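Local coordinates for protein kinase (Staphylococcus aureus subsp. aureus Mu50, PDB 3PY9) that probably senses muropeptides of the cell wall through the extracellular PASTA repeats of a membrane-bound Ser/Thr kinase, at residues A[8-17]-A[45-56]; A[72-80]-A[90-98]. All blocks are in the same frame, centred on the assembly; numbering follows the deposited sequence.

In the fold
From the N terminus, interaction 1 comes first: the loop 8-17 that leads into helix 17-26 is bonded to strand 47-51 and the turn after it, closing a loop that holds the helix and strand 30-37. Strand 63-69 then completes the sheet of this first PASTA domain by pairing with both 30-37 and 47-51. Interaction 2 follows in the second PASTA domain, where 72-80 packs on the end of helix 85-93 and the residues behind it, a much shorter closure. The two contacts run in series, neither enclosing nor crossing the other. The centres of interactions 1 and 2 lie about 32 Å apart, and the nearest atoms of interactions 1 and 2 are about 9 Å apart, without touching.

Interaction 1 of 2, residues A[8-17]-A[45-56]; sequences ETPDVIGKSV and NEIIKTTPNTGE
Both donors of T9 converge on the carbonyl oxygen of E56: T9 N at 2.9 Å and T9 OG1, also at 2.9 Å, approach E56 O from opposite faces of the carbonyl plane. The hydroxyl stands beside the T9 backbone N (chi1 -55°), which aims both protons at one acceptor, while the CB of P52, after a cis peptide bond, lies against OG1. T9 O answers by taking G55 N at 2.6 Å. At the far end, G14 N gives a bond to I47 O and I47 N returns one to K15 O (2.6 Å).

Between these two backbone pairs the contact is largely apolar. V12 CG2 presses on T50 CG2 at 3.5 Å, tighter than usual for two methyls, and also meets I47 CG2; I13 swings CD1 over the backbone at K49. V12 and I47 go on to A20 and F24 of helix 17-26 and to I68 of strand 63-69 respectively, in the helix-on-sheet core of a PASTA domain.

A water links the two segments, donating to P10 O and to T50 OG1 (2.8 Å) and bonding T54 OG1. Further out, D11 OD1 receives I13 N in an Asx turn, and two type II turns, 12-15 and 53-56, put G14 and G55 at positive phi opposite I47 and T9.

E8 OE2 lies 3.0 Å from G55 O, acceptor against acceptor; with the E8 side chain about 3 Å from a europium ion, the cation may offset that repulsion, so the bound europium could influence how this first modelled residue is placed.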
ATOM      1  N   GLU A   8     -32.364  52.714  27.534  1.00 39.70           N
ATOM      2  CA  GLU A   8     -32.357  51.477  26.688  1.00 39.89           C
ATOM      3  C   GLU A   8     -30.995  50.805  26.514  1.00 39.61           C
ATOM      4  O   GLU A   8     -29.965  51.474  26.384  1.00 40.38           O
ATOM      5  CB  GLU A   8     -32.914  51.793  25.316  1.00 39.86           C
ATOM      6  CG  GLU A   8     -33.941  50.829  24.928  1.00 39.57           C
ATOM      7  CD  GLU A   8     -34.799  51.336  23.815  1.00 41.42           C
ATOM      8  OE1 GLU A   8     -34.256  51.999  22.905  1.00 42.03           O
ATOM      9  OE2 GLU A   8     -36.020  51.061  23.840  1.00 42.13           O
ATOM     10  N   THR A   9     -30.992  49.480  26.462  1.00 39.08           N
ATOM     11  CA  THR A   9     -29.729  48.737  26.445  1.00 38.88           C
ATOM     12  C   THR A   9     -28.902  48.993  25.186  1.00 38.69           C
ATOM     13  O   THR A   9     -29.400  48.761  24.082  1.00 38.96           O
ATOM     14  CB  THR A   9     -29.968  47.246  26.650  1.00 38.85           C
ATOM     15  OG1 THR A   9     -30.712  47.065  27.862  1.00 39.35           O
ATOM     16  CG2 THR A   9     -28.640  46.486  26.731  1.00 38.51           C
ATOM     17  N   PRO A  10     -27.652  49.489  25.358  1.00 38.50           N
ATOM     18  CA  PRO A  10     -26.687  49.745  24.278  1.00 38.50           C
ATOM     19  C   PRO A  10     -26.184  48.466  23.590  1.00 38.58           C
ATOM     20  O   PRO A  10     -26.183  47.389  24.200  1.00 37.99           O
ATOM     21  CB  PRO A  10     -25.491  50.418  24.993  1.00 38.60           C
ATOM     22  CG  PRO A  10     -25.906  50.674  26.382  1.00 38.28           C
ATOM     23  CD  PRO A  10     -27.108  49.843  26.684  1.00 38.65           C
ATOM     24  N   ASP A  11     -25.736  48.611  22.341  1.00 38.69           N
ATOM     25  CA  ASP A  11     -25.217  47.502  21.549  1.00 38.74           C
ATOM     26  C   ASP A  11     -23.713  47.360  21.799  1.00 38.54           C
ATOM     27  O   ASP A  11     -22.936  48.293  21.561  1.00 38.68           O
ATOM     28  CB  ASP A  11     -25.517  47.742  20.064  1.00 39.14           C
ATOM     29  CG  ASP A  11     -25.037  46.599  19.156  1.00 39.77           C
ATOM     30  OD1 ASP A  11     -24.705  45.496  19.630  1.00 38.94           O
ATOM     31  OD2 ASP A  11     -25.007  46.809  17.935  1.00 42.33           O
ATOM     32  N   VAL A  12     -23.312  46.208  22.325  1.00 37.94           N
ATOM     33  CA  VAL A  12     -21.894  45.914  22.536  1.00 37.76           C
ATOM     34  C   VAL A  12     -21.510  44.603  21.857  1.00 37.87           C
ATOM     35  O   VAL A  12     -20.413  44.074  22.069  1.00 38.27           O
ATOM     36  CB  VAL A  12     -21.520  45.883  24.040  1.00 37.98           C
ATOM     37  CG1 VAL A  12     -21.918  47.194  24.721  1.00 36.98           C
ATOM     38  CG2 VAL A  12     -22.178  44.673  24.753  1.00 38.00           C
ATOM     39  N   ILE A  13     -22.421  44.089  21.033  1.00 37.55           N
ATOM     40  CA  ILE A  13     -22.227  42.817  20.349  1.00 37.51           C
ATOM     41  C   ILE A  13     -20.958  42.893  19.484  1.00 37.89           C
ATOM     42  O   ILE A  13     -20.697  43.917  18.852  1.00 37.91           O
ATOM     43  CB  ILE A  13     -23.489  42.438  19.511  1.00 37.44           C
ATOM     44  CG1 ILE A  13     -24.758  42.414  20.388  1.00 36.99           C
ATOM     45  CG2 ILE A  13     -23.292  41.122  18.737  1.00 36.49           C
ATOM     46  CD1 ILE A  13     -24.715  41.488  21.592  1.00 36.53           C
ATOM     47  N   GLY A  14     -20.160  41.826  19.497  1.00 38.04           N
ATOM     48  CA  GLY A  14     -18.886  41.800  18.779  1.00 38.41           C
ATOM     49  C   GLY A  14     -17.755  42.579  19.438  1.00 39.13           C
ATOM     50  O   GLY A  14     -16.600  42.509  18.983  1.00 39.79           O
ATOM     51  N   LYS A  15     -18.070  43.312  20.508  1.00 39.11           N
ATOM     52  CA  LYS A  15     -17.074  44.107  21.235  1.00 39.36           C
ATOM     53  C   LYS A  15     -16.365  43.297  22.327  1.00 39.69           C
ATOM     54  O   LYS A  15     -16.775  42.175  22.643  1.00 39.84           O
ATOM     55  CB  LYS A  15     -17.728  45.347  21.850  1.00 39.10           C
ATOM     56  CG  LYS A  15     -18.147  46.387  20.826  1.00 39.03           C
ATOM     57  CD  LYS A  15     -18.805  47.571  21.483  1.00 39.33           C
ATOM     58  CE  LYS A  15     -18.926  48.754  20.533  1.00 40.71           C
ATOM     59  NZ  LYS A  15     -19.510  48.424  19.182  1.00 40.87           N
ATOM     60  N   SER A  16     -15.303  43.869  22.900  1.00 39.43           N
ATOM     61  CA  SER A  16     -14.645  43.276  24.077  1.00 39.13           C
ATOM     62  C   SER A  16     -15.297  43.731  25.405  1.00 38.97           C
ATOM     63  O   SER A  16     -16.034  44.725  25.449  1.00 38.18           O
ATOM     64  CB  SER A  16     -13.162  43.635  24.079  1.00 38.85           C
ATOM     65  OG  SER A  16     -13.012  44.992  24.446  1.00 37.59           O
ATOM     66  N   VAL A  17     -15.006  42.993  26.479  1.00 39.40           N
ATOM     67  CA  VAL A  17     -15.509  43.312  27.825  1.00 39.62           C
ATOM     68  C   VAL A  17     -15.002  44.688  28.258  1.00 40.18           C
ATOM     69  O   VAL A  17     -15.730  45.485  28.875  1.00 40.11           O
ATOM     70  CB  VAL A  17     -15.085  42.226  28.863  1.00 39.25           C
ATOM     71  CG1 VAL A  17     -15.275  42.716  30.265  1.00 38.12           C
ATOM     72  CG2 VAL A  17     -15.876  40.949  28.667  1.00 39.01           C
ATOM     73  N   ASN A  45     -13.432  36.037  22.624  1.00 42.76           N
ATOM     74  CA  ASN A  45     -13.453  37.202  23.549  1.00 41.50           C
ATOM     75  C   ASN A  45     -14.006  38.491  22.978  1.00 40.50           C
ATOM     76  O   ASN A  45     -13.487  39.611  23.154  1.00 40.31           O
ATOM     77  CB  ASN A  45     -12.058  37.342  24.101  1.00 42.10           C
ATOM     78  CG  ASN A  45     -11.519  35.933  24.261  1.00 43.09           C
ATOM     79  OD1 ASN A  45     -11.701  35.316  25.312  1.00 45.21           O
ATOM     80  ND2 ASN A  45     -10.848  35.419  23.233  1.00 46.70           N
ATOM     81  N   GLU A  46     -15.090  38.257  22.282  1.00 39.36           N
ATOM     82  CA  GLU A  46     -15.943  39.224  21.656  1.00 38.34           C
ATOM     83  C   GLU A  46     -17.285  38.908  22.314  1.00 37.39           C
ATOM     84  O   GLU A  46     -17.597  37.743  22.565  1.00 37.03           O
ATOM     85  CB  GLU A  46     -16.072  39.059  20.117  1.00 38.45           C
ATOM     86  CG  GLU A  46     -14.880  39.518  19.303  1.00 39.95           C
ATOM     87  CD  GLU A  46     -15.218  40.009  17.881  1.00 41.85           C
ATOM     88  OE1 GLU A  46     -16.140  39.467  17.235  1.00 39.85           O
ATOM     89  OE2 GLU A  46     -14.528  40.953  17.430  1.00 45.49           O
ATOM     90  N   ILE A  47     -18.103  39.933  22.608  1.00 38.15           N
ATOM     91  CA  ILE A  47     -19.473  39.756  23.126  1.00 37.13           C
ATOM     92  C   ILE A  47     -20.374  39.063  22.088  1.00 36.94           C
ATOM     93  O   ILE A  47     -20.467  39.498  20.950  1.00 36.73           O
ATOM     94  CB  ILE A  47     -20.158  41.112  23.505  1.00 37.24           C
ATOM     95  CG1 ILE A  47     -19.313  41.993  24.464  1.00 36.85           C
ATOM     96  CG2 ILE A  47     -21.570  40.898  24.039  1.00 35.09           C
ATOM     97  CD1 ILE A  47     -18.743  41.322  25.621  1.00 37.12           C
ATOM     98  N   ILE A  48     -21.065  38.018  22.528  1.00 36.69           N
ATOM     99  CA  ILE A  48     -21.940  37.172  21.717  1.00 36.87           C
ATOM    100  C   ILE A  48     -23.391  37.624  21.839  1.00 36.83           C
ATOM    101  O   ILE A  48     -24.147  37.605  20.868  1.00 36.69           O
ATOM    102  CB  ILE A  48     -21.836  35.724  22.273  1.00 37.39           C
ATOM    103  CG1 ILE A  48     -20.569  35.035  21.782  1.00 38.82           C
ATOM    104  CG2 ILE A  48     -23.055  34.871  21.970  1.00 38.30           C
ATOM    105  CD1 ILE A  48     -20.476  33.627  22.341  1.00 42.18           C
ATOM    106  N   LYS A  49     -23.765  38.038  23.053  1.00 36.51           N
ATOM    107  CA  LYS A  49     -25.156  38.192  23.469  1.00 36.11           C
ATOM    108  C   LYS A  49     -25.146  39.103  24.683  1.00 35.27           C
ATOM    109  O   LYS A  49     -24.166  39.105  25.437  1.00 35.04           O
ATOM    110  CB  LYS A  49     -25.695  36.820  23.896  1.00 36.57           C
ATOM    111  CG  LYS A  49     -27.222  36.673  24.006  1.00 39.73           C
ATOM    112  CD  LYS A  49     -27.903  36.215  22.684  1.00 42.69           C
ATOM    113  CE  LYS A  49     -28.002  37.340  21.622  1.00 43.85           C
ATOM    114  NZ  LYS A  49     -28.877  37.007  20.444  1.00 43.54           N
ATOM    115  N   THR A  50     -26.224  39.865  24.894  1.00 34.13           N
ATOM    116  CA  THR A  50     -26.400  40.556  26.174  1.00 32.83           C
ATOM    117  C   THR A  50     -27.787  40.318  26.759  1.00 32.73           C
ATOM    118  O   THR A  50     -28.709  39.964  26.044  1.00 32.06           O
ATOM    119  CB  THR A  50     -26.093  42.085  26.121  1.00 33.06           C
ATOM    120  OG1 THR A  50     -27.046  42.759  25.291  1.00 30.73           O
ATOM    121  CG2 THR A  50     -24.644  42.364  25.640  1.00 32.80           C
ATOM    122  N   THR A  51     -27.894  40.472  28.073  1.00 32.08           N
ATOM    123  CA  THR A  51     -29.174  40.510  28.760  1.00 31.40           C
ATOM    124  C   THR A  51     -29.206  41.715  29.685  1.00 31.43           C
ATOM    125  O   THR A  51     -28.399  41.788  30.615  1.00 31.50           O
ATOM    126  CB  THR A  51     -29.458  39.226  29.568  1.00 31.03           C
ATOM    127  OG1 THR A  51     -29.303  38.096  28.704  1.00 29.79           O
ATOM    128  CG2 THR A  51     -30.884  39.244  30.087  1.00 28.92           C
ATOM    129  N   PRO A  52     -30.142  42.660  29.438  1.00 31.39           N
ATOM    130  CA  PRO A  52     -31.106  42.707  28.318  1.00 31.50           C
ATOM    131  C   PRO A  52     -30.424  42.769  26.945  1.00 32.14           C
ATOM    132  O   PRO A  52     -29.250  43.174  26.860  1.00 31.50           O
ATOM    133  CB  PRO A  52     -31.862  44.028  28.565  1.00 31.28           C
ATOM    134  CG  PRO A  52     -31.703  44.280  29.991  1.00 31.39           C
ATOM    135  CD  PRO A  52     -30.328  43.797  30.354  1.00 30.61           C
ATOM    136  N   ASN A  53     -31.151  42.372  25.896  1.00 32.59           N
ATOM    137  CA  ASN A  53     -30.693  42.548  24.503  1.00 34.34           C
ATOM    138  C   ASN A  53     -30.588  44.018  24.116  1.00 34.99           C
ATOM    139  O   ASN A  53     -31.234  44.870  24.735  1.00 35.13           O
ATOM    140  CB  ASN A  53     -31.645  41.876  23.512  1.00 33.97           C
ATOM    141  CG  ASN A  53     -31.832  40.402  23.775  1.00 35.23           C
ATOM    142  OD1 ASN A  53     -30.868  39.641  23.935  1.00 33.61           O
ATOM    143  ND2 ASN A  53     -33.084  39.977  23.781  1.00 34.48           N
ATOM    144  N   THR A  54     -29.804  44.307  23.078  1.00 36.31           N
ATOM    145  CA  THR A  54     -29.684  45.667  22.545  1.00 37.56           C
ATOM    146  C   THR A  54     -31.075  46.251  22.393  1.00 38.00           C
ATOM    147  O   THR A  54     -32.001  45.540  21.976  1.00 38.22           O
ATOM    148  CB  THR A  54     -29.067  45.670  21.150  1.00 37.86           C
ATOM    149  OG1 THR A  54     -27.721  45.180  21.212  1.00 39.11           O
ATOM    150  CG2 THR A  54     -29.087  47.092  20.569  1.00 38.90           C
ATOM    151  N   GLY A  55     -31.237  47.523  22.749  1.00 38.20           N
ATOM    152  CA  GLY A  55     -32.521  48.193  22.555  1.00 39.13           C
ATOM    153  C   GLY A  55     -33.656  47.785  23.478  1.00 39.68           C
ATOM    154  O   GLY A  55     -34.708  48.414  23.449  1.00 40.32           O
ATOM    155  N   GLU A  56     -33.467  46.741  24.291  1.00 40.40           N
ATOM    156  CA  GLU A  56     -34.446  46.395  25.335  1.00 41.08           C
ATOM    157  C   GLU A  56     -34.401  47.384  26.505  1.00 41.33           C
ATOM    158  O   GLU A  56     -33.324  47.791  26.933  1.00 41.83           O
ATOM    159  CB  GLU A  56     -34.289  44.953  25.822  1.00 41.00           C
ATOM    160  CG  GLU A  56     -34.654  43.933  24.760  1.00 41.52           C
ATOM    161  CD  GLU A  56     -34.675  42.505  25.272  1.00 42.10           C
ATOM    162  OE1 GLU A  56     -35.301  41.663  24.588  1.00 43.43           O
ATOM    163  OE2 GLU A  56     -34.077  42.213  26.336  1.00 39.97           O
TER
HETATM  164  O   HOH W   1     -26.149  44.742  23.560  1.00 29.41           O
HETATM  165  O   HOH W   2     -13.498  40.472  26.049  1.00 37.31           O

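Interaction 2 of 2, residues A[72-80]-A[90-98]; sequences PEKVKMPNV and QKLKSLGLK
The carbonyl oxygen of L92, a residue whose side chain meets M77 and P78, accepts L97 N at 3.0 Å and, less surely, L95 N. With G96 N bonded to K93 O and G96 at positive phi, this is a Schellman motif ending helix 85-93. S94 OG also turns back to K91 O, from above the carbonyl plane. The reversal delivers L95 and L97 to the same side as L92, where they face the segment 72-80.

No hydrogen bond crosses to that segment; the meeting is one of methyls and ring carbons. P78 sits in the middle: its CG lies 3.8 Å from L92 CD2, the two side chains crossing at about a right angle, while its CD reaches L95 CD1, also 3.8 Å away. At one edge P78 CB rests on the CG of K91, whose aliphatic stem V80 CG1 approaches too. M77 starts out away from the helix, but its chain bends at chi2 (75°) and brings CE to within 3.6 Å of L92 CD2.

The end of the helix and the turn after it thus pack on strand 74-76 and the loop that follows, within a PASTA domain whose single helix lies against a small sheet; here L92 and V80 both go on to L135 of strand 133-138, and M77 touches I133 of the same strand. Strand 74-76 is itself paired antiparallel with 125-127.

Nearer the start of the segment, V75 puts CG2 between its backbone N and carbonyl carbon (CG1 at chi1 -79°), pointing it at L97 CD1, 3.7 Å away, as the side chains slide past each other in opposite directions. V75 CG1 lies 3.6 Å from L95 O. L95 CD1 reaches K76 O at 3.5 Å. The side chain of K76 leads away, and its NZ forms a salt bridge with E125 OE2.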
ATOM      1  N   PRO A  72     -14.705  28.721  18.278  1.00 45.04           N
ATOM      2  CA  PRO A  72     -15.377  27.495  17.821  1.00 45.56           C
ATOM      3  C   PRO A  72     -15.207  26.320  18.795  1.00 45.85           C
ATOM      4  O   PRO A  72     -14.111  26.109  19.323  1.00 46.19           O
ATOM      5  CB  PRO A  72     -14.670  27.189  16.489  1.00 45.97           C
ATOM      6  CG  PRO A  72     -14.077  28.518  16.048  1.00 45.38           C
ATOM      7  CD  PRO A  72     -13.694  29.198  17.314  1.00 44.79           C
ATOM      8  N   GLU A  73     -16.281  25.577  19.039  1.00 46.30           N
ATOM      9  CA  GLU A  73     -16.188  24.305  19.774  1.00 47.18           C
ATOM     10  C   GLU A  73     -15.442  23.298  18.907  1.00 47.41           C
ATOM     11  O   GLU A  73     -15.736  23.185  17.714  1.00 47.85           O
ATOM     12  CB  GLU A  73     -17.586  23.781  20.104  1.00 46.96           C
ATOM     13  CG  GLU A  73     -17.608  22.577  21.046  1.00 48.56           C
ATOM     14  CD  GLU A  73     -18.995  22.012  21.245  1.00 48.20           C
ATOM     15  OE1 GLU A  73     -19.936  22.521  20.612  1.00 49.67           O
ATOM     16  OE2 GLU A  73     -19.147  21.057  22.035  1.00 50.38           O
ATOM     17  N   LYS A  74     -14.476  22.586  19.494  1.00 47.74           N
ATOM     18  CA  LYS A  74     -13.570  21.691  18.745  1.00 47.58           C
ATOM     19  C   LYS A  74     -13.506  20.269  19.315  1.00 48.07           C
ATOM     20  O   LYS A  74     -13.837  20.050  20.482  1.00 48.11           O
ATOM     21  CB  LYS A  74     -12.151  22.279  18.692  1.00 47.66           C
ATOM     22  CG  LYS A  74     -12.048  23.671  18.043  1.00 47.42           C
ATOM     23  CD  LYS A  74     -10.610  24.131  17.898  1.00 46.84           C
ATOM     24  CE  LYS A  74     -10.521  25.413  17.089  1.00 46.50           C
ATOM     25  NZ  LYS A  74      -9.120  25.931  16.965  1.00 45.29           N
ATOM     26  N   VAL A  75     -13.089  19.310  18.481  1.00 48.41           N
ATOM     27  CA  VAL A  75     -12.789  17.931  18.918  1.00 48.87           C
ATOM     28  C   VAL A  75     -11.451  17.446  18.364  1.00 49.19           C
ATOM     29  O   VAL A  75     -10.874  18.056  17.462  1.00 49.48           O
ATOM     30  CB  VAL A  75     -13.865  16.897  18.482  1.00 48.93           C
ATOM     31  CG1 VAL A  75     -15.094  16.944  19.388  1.00 49.73           C
ATOM     32  CG2 VAL A  75     -14.254  17.082  17.026  1.00 49.27           C
ATOM     33  N   LYS A  76     -10.958  16.343  18.915  1.00 49.60           N
ATOM     34  CA  LYS A  76      -9.816  15.625  18.344  1.00 49.32           C
ATOM     35  C   LYS A  76     -10.286  14.763  17.168  1.00 48.36           C
ATOM     36  O   LYS A  76     -11.168  13.910  17.318  1.00 48.17           O
ATOM     37  CB  LYS A  76      -9.146  14.757  19.421  1.00 49.84           C
ATOM     38  CG  LYS A  76      -7.756  15.245  19.905  1.00 51.87           C
ATOM     39  CD  LYS A  76      -7.582  16.784  20.043  1.00 55.18           C
ATOM     40  CE  LYS A  76      -8.258  17.412  21.293  1.00 56.87           C
ATOM     41  NZ  LYS A  76      -9.510  18.201  20.955  1.00 57.20           N
ATOM     42  N   MET A  77      -9.718  15.011  15.993  1.00 47.54           N
ATOM     43  CA  MET A  77     -10.017  14.183  14.828  1.00 46.29           C
ATOM     44  C   MET A  77      -9.590  12.736  15.102  1.00 46.07           C
ATOM     45  O   MET A  77      -8.420  12.479  15.435  1.00 46.31           O
ATOM     46  CB  MET A  77      -9.335  14.727  13.568  1.00 45.78           C
ATOM     47  CG  MET A  77      -9.670  13.951  12.281  1.00 44.25           C
ATOM     48  SD  MET A  77     -11.317  14.303  11.660  1.00 40.77           S
ATOM     49  CE  MET A  77     -11.550  13.002  10.441  1.00 41.65           C
ATOM     50  N   PRO A  78     -10.543  11.792  14.977  1.00 45.34           N
ATOM     51  CA  PRO A  78     -10.244  10.377  15.130  1.00 44.99           C
ATOM     52  C   PRO A  78      -9.489   9.818  13.911  1.00 44.95           C
ATOM     53  O   PRO A  78      -9.493  10.437  12.837  1.00 44.85           O
ATOM     54  CB  PRO A  78     -11.628   9.744  15.236  1.00 44.83           C
ATOM     55  CG  PRO A  78     -12.513  10.656  14.447  1.00 44.47           C
ATOM     56  CD  PRO A  78     -11.969  12.028  14.661  1.00 45.22           C
ATOM     57  N   ASN A  79      -8.837   8.670  14.098  1.00 44.83           N
ATOM     58  CA  ASN A  79      -8.151   7.963  13.013  1.00 44.92           C
ATOM     59  C   ASN A  79      -9.122   6.919  12.482  1.00 44.26           C
ATOM     60  O   ASN A  79      -9.513   5.987  13.214  1.00 44.16           O
ATOM     61  CB  ASN A  79      -6.856   7.308  13.523  1.00 45.24           C
ATOM     62  CG  ASN A  79      -5.992   6.745  12.404  1.00 46.62           C
ATOM     63  OD1 ASN A  79      -6.041   5.557  12.118  1.00 49.08           O
ATOM     64  ND2 ASN A  79      -5.193   7.595  11.775  1.00 48.63           N
ATOM     65  N   VAL A  80      -9.549   7.113  11.233  1.00 43.33           N
ATOM     66  CA  VAL A  80     -10.588   6.273  10.606  1.00 42.82           C
ATOM     67  C   VAL A  80     -10.058   5.535   9.368  1.00 42.39           C
ATOM     68  O   VAL A  80     -10.755   4.721   8.766  1.00 42.51           O
ATOM     69  CB  VAL A  80     -11.894   7.073  10.268  1.00 42.65           C
ATOM     70  CG1 VAL A  80     -12.445   7.798  11.505  1.00 42.92           C
ATOM     71  CG2 VAL A  80     -11.655   8.085   9.152  1.00 43.39           C
ATOM     72  N   GLN A  90     -19.815   6.752  11.564  1.00 49.05           N
ATOM     73  CA  GLN A  90     -20.319   6.635  12.929  1.00 50.31           C
ATOM     74  C   GLN A  90     -19.320   7.238  13.918  1.00 50.65           C
ATOM     75  O   GLN A  90     -19.688   8.099  14.709  1.00 51.41           O
ATOM     76  CB  GLN A  90     -20.654   5.171  13.270  1.00 49.95           C
ATOM     77  CG  GLN A  90     -21.958   4.651  12.614  1.00 51.42           C
ATOM     78  CD  GLN A  90     -22.205   3.129  12.803  1.00 51.77           C
ATOM     79  OE1 GLN A  90     -21.394   2.419  13.407  1.00 52.87           O
ATOM     80  NE2 GLN A  90     -23.340   2.635  12.272  1.00 53.41           N
ATOM     81  N   LYS A  91     -18.056   6.816  13.843  1.00 51.37           N
ATOM     82  CA  LYS A  91     -16.990   7.322  14.718  1.00 52.06           C
ATOM     83  C   LYS A  91     -16.843   8.842  14.646  1.00 52.59           C
ATOM     84  O   LYS A  91     -16.423   9.483  15.616  1.00 53.07           O
ATOM     85  CB  LYS A  91     -15.655   6.655  14.371  1.00 52.14           C
ATOM     86  CG  LYS A  91     -14.493   6.992  15.306  1.00 52.97           C
ATOM     87  CD  LYS A  91     -14.423   6.028  16.486  1.00 55.46           C
ATOM     88  CE  LYS A  91     -13.653   6.636  17.674  1.00 57.12           C
ATOM     89  NZ  LYS A  91     -13.686   5.732  18.874  1.00 56.85           N
ATOM     90  N   LEU A  92     -17.173   9.409  13.486  1.00 53.06           N
ATOM     91  CA  LEU A  92     -17.165  10.857  13.289  1.00 53.37           C
ATOM     92  C   LEU A  92     -18.387  11.528  13.924  1.00 53.78           C
ATOM     93  O   LEU A  92     -18.244  12.513  14.660  1.00 53.62           O
ATOM     94  CB  LEU A  92     -17.047  11.202  11.802  1.00 53.07           C
ATOM     95  CG  LEU A  92     -15.609  11.111  11.274  1.00 52.85           C
ATOM     96  CD1 LEU A  92     -15.559  11.061   9.753  1.00 52.12           C
ATOM     97  CD2 LEU A  92     -14.777  12.273  11.799  1.00 51.80           C
ATOM     98  N   LYS A  93     -19.574  10.976  13.651  1.00 54.24           N
ATOM     99  CA  LYS A  93     -20.822  11.441  14.267  1.00 54.84           C
ATOM    100  C   LYS A  93     -20.735  11.403  15.788  1.00 54.70           C
ATOM    101  O   LYS A  93     -21.126  12.361  16.455  1.00 54.82           O
ATOM    102  CB  LYS A  93     -22.022  10.611  13.801  1.00 54.67           C
ATOM    103  CG  LYS A  93     -22.885  11.278  12.736  1.00 55.40           C
ATOM    104  CD  LYS A  93     -24.122  10.420  12.389  1.00 55.68           C
ATOM    105  CE  LYS A  93     -25.307  10.666  13.340  1.00 57.50           C
ATOM    106  NZ  LYS A  93     -26.546   9.916  12.935  1.00 56.81           N
ATOM    107  N   SER A  94     -20.206  10.301  16.321  1.00 54.74           N
ATOM    108  CA  SER A  94     -20.056  10.110  17.765  1.00 54.81           C
ATOM    109  C   SER A  94     -19.325  11.279  18.451  1.00 54.77           C
ATOM    110  O   SER A  94     -19.353  11.412  19.677  1.00 54.68           O
ATOM    111  CB  SER A  94     -19.383   8.758  18.069  1.00 55.07           C
ATOM    112  OG  SER A  94     -17.962   8.795  17.949  1.00 55.33           O
ATOM    113  N   LEU A  95     -18.683  12.125  17.649  1.00 54.58           N
ATOM    114  CA  LEU A  95     -18.019  13.319  18.162  1.00 54.31           C
ATOM    115  C   LEU A  95     -18.678  14.612  17.671  1.00 54.05           C
ATOM    116  O   LEU A  95     -18.140  15.706  17.881  1.00 54.26           O
ATOM    117  CB  LEU A  95     -16.535  13.306  17.790  1.00 54.27           C
ATOM    118  CG  LEU A  95     -15.692  12.093  18.187  1.00 54.60           C
ATOM    119  CD1 LEU A  95     -14.242  12.277  17.726  1.00 55.40           C
ATOM    120  CD2 LEU A  95     -15.753  11.820  19.692  1.00 54.86           C
ATOM    121  N   GLY A  96     -19.839  14.482  17.029  1.00 53.74           N
ATOM    122  CA  GLY A  96     -20.579  15.619  16.490  1.00 53.30           C
ATOM    123  C   GLY A  96     -20.084  16.098  15.133  1.00 53.32           C
ATOM    124  O   GLY A  96     -20.523  17.144  14.653  1.00 53.59           O
ATOM    125  N   LEU A  97     -19.176  15.334  14.517  1.00 52.92           N
ATOM    126  CA  LEU A  97     -18.656  15.641  13.180  1.00 52.35           C
ATOM    127  C   LEU A  97     -19.551  15.058  12.086  1.00 52.48           C
ATOM    128  O   LEU A  97     -19.446  13.875  11.749  1.00 52.91           O
ATOM    129  CB  LEU A  97     -17.216  15.138  13.026  1.00 52.00           C
ATOM    130  CG  LEU A  97     -16.165  15.773  13.946  1.00 50.89           C
ATOM    131  CD1 LEU A  97     -14.940  14.891  14.105  1.00 48.28           C
ATOM    132  CD2 LEU A  97     -15.795  17.173  13.466  1.00 48.89           C
ATOM    133  N   LYS A  98     -20.420  15.899  11.528  1.00 52.24           N
ATOM    134  CA  LYS A  98     -21.431  15.441  10.582  1.00 52.36           C
ATOM    135  C   LYS A  98     -21.272  15.991   9.153  1.00 51.58           C
ATOM    136  O   LYS A  98     -21.921  15.501   8.226  1.00 51.80           O
ATOM    137  CB  LYS A  98     -22.836  15.735  11.135  1.00 52.78           C
ATOM    138  CG  LYS A  98     -23.052  15.233  12.571  1.00 53.60           C
ATOM    139  CD  LYS A  98     -24.517  15.357  13.043  1.00 53.70           C
ATOM    140  CE  LYS A  98     -24.619  15.323  14.583  1.00 54.73           C
ATOM    141  NZ  LYS A  98     -23.947  14.134  15.230  1.00 56.16           N
TER